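Local coordinates for protein monomethylamine methyltransferase mtmB1 (Methanosarcina barkeri, PDB 1NTH) that catalyses the transfer of the methyl group from monomethylamine to the corrinoid cofactor of its partner protein, a step in methanogenesis from methylamine, at residues D138-S146 / E183-M193. Numbering follows the deposited sequence. Where two conformers were deposited one is given.
Sequences DVFMPVHMS and ETRLIKNACAM
Helix 140-146 crosses helix 183-193 at -53°, with axes 8.4 Å apart at their closest, and the CA atoms of Met145 and Ala190 are the nearest pair, 5.1 Å apart. Ala190 CB lies 3.6 Å from Met141 O, its small size consistent with the close approach. Met141 supplies a knob into the hole formed by Leu186, Asn189, Ala190 and Met193; a bend at chi3 (64°) turns its CE inward, 3.4 Å from Ala190 N. Beyond it, in one of its two conformers, Met145 brings CE to 3.7 Å from Met193 SD. At the other end, the Phe140 ring takes the carbonyl O of Glu183 at its edge, while Phe140 CD2 meets Leu186 CD1 at 3.9 Å. Beside Phe140, Ile187 lays CG1 over the centre of one face of the His144 imidazole, a CH-pi contact. That ring is fixed by a nearly straight hydrogen bond (175°) from His144 ND1 to Phe140 O, 2.7 Å long and in the ring plane, and by another from Gly159 N to NE2. Replacing His144 by alanine would probably leave Ile187 without its aromatic partner, the Gly159 amide without its acceptor and Phe140 O without its side-chain donor. The helices follow strands 125-128 and 155-156 of the TIM barrel; Met141 and Leu186 also pack against a second subunit. No hydrogen bond joins the two helices: apolar van der Waals packing does, while polar bonds orient the imidazole.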
loop_
_atom_site.group_PDB
_atom_site.type_symbol
_atom_site.label_atom_id
_atom_site.label_comp_id
_atom_site.label_asym_id
_atom_site.label_seq_id
_atom_site.Cartn_x
_atom_site.Cartn_y
_atom_site.Cartn_z
ATOM N N ASP A 138 -24.353 12.499 17.764
ATOM C CA ASP A 138 -23.947 13.860 17.418
ATOM C C ASP A 138 -22.694 14.398 18.106
ATOM O O ASP A 138 -22.198 15.461 17.737
ATOM C CB ASP A 138 -25.105 14.849 17.606
ATOM C CG ASP A 138 -25.672 14.846 19.011
ATOM O OD1 ASP A 138 -24.973 14.421 19.954
ATOM O OD2 ASP A 138 -26.829 15.293 19.171
ATOM N N VAL A 139 -22.182 13.684 19.102
ATOM C CA VAL A 139 -20.961 14.126 19.773
ATOM C C VAL A 139 -19.944 12.994 19.829
ATOM O O VAL A 139 -18.991 13.044 20.608
ATOM C CB VAL A 139 -21.229 14.612 21.220
ATOM C CG1 VAL A 139 -22.057 15.890 21.193
ATOM C CG2 VAL A 139 -21.929 13.526 22.020
ATOM N N PHE A 140 -20.131 11.981 18.988
ATOM C CA PHE A 140 -19.214 10.849 18.995
ATOM C C PHE A 140 -17.770 11.277 18.743
ATOM O O PHE A 140 -16.865 10.873 19.472
ATOM C CB PHE A 140 -19.638 9.796 17.967
ATOM C CG PHE A 140 -19.168 8.412 18.301
ATOM C CD1 PHE A 140 -19.688 7.737 19.404
ATOM C CD2 PHE A 140 -18.184 7.790 17.538
ATOM C CE1 PHE A 140 -19.234 6.466 19.743
ATOM C CE2 PHE A 140 -17.722 6.519 17.868
ATOM C CZ PHE A 140 -18.246 5.854 18.972
ATOM N N MET A 141 -17.544 12.100 17.725
ATOM C CA MET A 141 -16.180 12.538 17.452
ATOM C C MET A 141 -15.633 13.476 18.529
ATOM O O MET A 141 -14.530 13.267 19.027
ATOM C CB MET A 141 -16.087 13.174 16.059
ATOM C CG MET A 141 -16.105 12.132 14.944
ATOM S SD MET A 141 -15.720 12.791 13.309
ATOM C CE MET A 141 -14.049 13.323 13.559
ATOM N N PRO A 142 -16.400 14.513 18.918
ATOM C CA PRO A 142 -15.912 15.431 19.953
ATOM C C PRO A 142 -15.519 14.712 21.244
ATOM O O PRO A 142 -14.477 14.994 21.829
ATOM C CB PRO A 142 -17.097 16.371 20.162
ATOM C CG PRO A 142 -17.698 16.440 18.802
ATOM C CD PRO A 142 -17.663 15.000 18.340
ATOM N N VAL A 143 -16.360 13.786 21.697
ATOM C CA VAL A 143 -16.061 13.055 22.919
ATOM C C VAL A 143 -14.732 12.315 22.815
ATOM O O VAL A 143 -13.909 12.373 23.727
ATOM C CB VAL A 143 -17.176 12.043 23.258
ATOM C CG1 VAL A 143 -16.713 11.098 24.355
ATOM C CG2 VAL A 143 -18.427 12.793 23.713
ATOM N N HIS A 144 -14.510 11.618 21.709
ATOM C CA HIS A 144 -13.253 10.898 21.578
ATOM C C HIS A 144 -12.087 11.856 21.402
ATOM O O HIS A 144 -10.970 11.572 21.840
ATOM C CB HIS A 144 -13.325 9.887 20.436
ATOM C CG HIS A 144 -14.194 8.708 20.748
ATOM N ND1 HIS A 144 -15.562 8.730 20.584
ATOM C CD2 HIS A 144 -13.896 7.502 21.285
ATOM C CE1 HIS A 144 -16.070 7.585 21.010
ATOM N NE2 HIS A 144 -15.081 6.824 21.440
ATOM N N MET A 145 -12.344 13.003 20.782
ATOM C CA MET A 145 -11.290 13.991 20.601
ATOM C C MET A 145 -10.799 14.473 21.962
ATOM O O MET A 145 -9.634 14.834 22.112
ATOM C CB MET A 145 -11.786 15.174 19.761
ATOM C CG MET A 145 -10.670 15.870 18.992
ATOM S SD MET A 145 -11.202 17.317 18.054
ATOM C CE MET A 145 -12.499 16.627 17.032
ATOM N N SER A 146 -11.684 14.484 22.955
ATOM C CA SER A 146 -11.292 14.950 24.280
ATOM C C SER A 146 -10.202 14.076 24.893
ATOM O O SER A 146 -9.524 14.492 25.830
ATOM C CB SER A 146 -12.503 15.034 25.224
ATOM O OG SER A 146 -12.905 13.763 25.705
ATOM N N GLU A 183 -17.695 3.159 13.803
ATOM C CA GLU A 183 -17.147 3.473 15.115
ATOM C C GLU A 183 -15.674 3.878 15.052
ATOM O O GLU A 183 -15.309 4.991 15.434
ATOM C CB GLU A 183 -17.327 2.249 16.018
ATOM C CG GLU A 183 -16.709 2.333 17.397
ATOM C CD GLU A 183 -16.824 1.005 18.127
ATOM O OE1 GLU A 183 -15.789 0.346 18.358
ATOM O OE2 GLU A 183 -17.963 0.615 18.454
ATOM N N THR A 184 -14.822 2.986 14.560
ATOM C CA THR A 184 -13.402 3.304 14.500
ATOM C C THR A 184 -13.062 4.320 13.418
ATOM O O THR A 184 -12.131 5.107 13.583
ATOM C CB THR A 184 -12.555 2.027 14.325
ATOM O OG1 THR A 184 -12.727 1.194 15.481
ATOM C CG2 THR A 184 -11.072 2.368 14.195
ATOM N N ARG A 185 -13.804 4.316 12.313
ATOM C CA ARG A 185 -13.540 5.293 11.258
ATOM C C ARG A 185 -13.712 6.698 11.833
ATOM O O ARG A 185 -12.879 7.576 11.608
ATOM C CB ARG A 185 -14.482 5.076 10.068
ATOM C CG ARG A 185 -14.040 3.938 9.158
ATOM C CD ARG A 185 -15.078 3.590 8.094
ATOM N NE ARG A 185 -14.512 2.690 7.091
ATOM C CZ ARG A 185 -15.224 1.946 6.248
ATOM N NH1 ARG A 185 -16.550 1.978 6.276
ATOM N NH2 ARG A 185 -14.602 1.165 5.373
ATOM N N LEU A 186 -14.783 6.910 12.594
ATOM C CA LEU A 186 -15.021 8.216 13.203
ATOM C C LEU A 186 -13.978 8.544 14.268
ATOM O O LEU A 186 -13.506 9.679 14.361
ATOM C CB LEU A 186 -16.413 8.268 13.840
ATOM C CG LEU A 186 -17.616 8.214 12.901
ATOM C CD1 LEU A 186 -18.901 8.197 13.718
ATOM C CD2 LEU A 186 -17.588 9.418 11.964
ATOM N N ILE A 187 -13.625 7.553 15.079
ATOM C CA ILE A 187 -12.651 7.763 16.141
ATOM C C ILE A 187 -11.275 8.115 15.593
ATOM O O ILE A 187 -10.606 9.012 16.116
ATOM C CB ILE A 187 -12.577 6.532 17.067
ATOM C CG1 ILE A 187 -13.886 6.431 17.858
ATOM C CG2 ILE A 187 -11.385 6.642 18.011
ATOM C CD1 ILE A 187 -14.045 5.146 18.652
ATOM N N LYS A 188 -10.847 7.433 14.534
ATOM C CA LYS A 188 -9.553 7.769 13.971
ATOM C C LYS A 188 -9.620 9.146 13.326
ATOM O O LYS A 188 -8.616 9.851 13.251
ATOM C CB LYS A 188 -9.093 6.686 12.986
ATOM C CG LYS A 188 -8.683 5.420 13.729
ATOM C CD LYS A 188 -8.084 4.358 12.825
ATOM C CE LYS A 188 -7.612 3.178 13.668
ATOM N NZ LYS A 188 -6.972 2.100 12.851
ATOM N N ASN A 189 -10.809 9.547 12.887
ATOM C CA ASN A 189 -10.956 10.874 12.292
ATOM C C ASN A 189 -10.807 11.931 13.377
ATOM O O ASN A 189 -10.241 13.017 13.165
ATOM C CB ASN A 189 -12.372 10.997 11.673
ATOM C CG ASN A 189 -12.362 11.343 10.187
ATOM O OD1 ASN A 189 -11.897 12.422 9.800
ATOM N ND2 ASN A 189 -12.884 10.417 9.337
ATOM N N ALA A 190 -11.279 11.579 14.566
ATOM C CA ALA A 190 -11.210 12.458 15.720
ATOM C C ALA A 190 -9.759 12.602 16.126
ATOM O O ALA A 190 -9.312 13.703 16.465
ATOM C CB ALA A 190 -12.014 11.858 16.866
ATOM N N CYS A 191 -9.035 11.483 16.115
ATOM C CA CYS A 191 -7.631 11.494 16.478
ATOM C C CYS A 191 -6.864 12.366 15.487
ATOM O O CYS A 191 -5.972 13.110 15.886
ATOM C CB CYS A 191 -7.087 10.070 16.471
ATOM S SG CYS A 191 -7.742 9.033 17.810
ATOM N N ALA A 192 -7.215 12.277 14.204
ATOM C CA ALA A 192 -6.548 13.079 13.182
ATOM C C ALA A 192 -6.771 14.566 13.439
ATOM O O ALA A 192 -5.857 15.382 13.272
ATOM C CB ALA A 192 -7.065 12.705 11.807
ATOM N N MET A 193 -7.987 14.923 13.845
ATOM C CA MET A 193 -8.301 16.320 14.129
ATOM C C MET A 193 -7.520 16.829 15.334
ATOM O O MET A 193 -7.303 18.034 15.480
ATOM C CB MET A 193 -9.805 16.496 14.356
ATOM C CG MET A 193 -10.605 16.411 13.066
ATOM S SD MET A 193 -12.344 16.811 13.302
ATOM C CE MET A 193 -12.202 18.507 13.793
#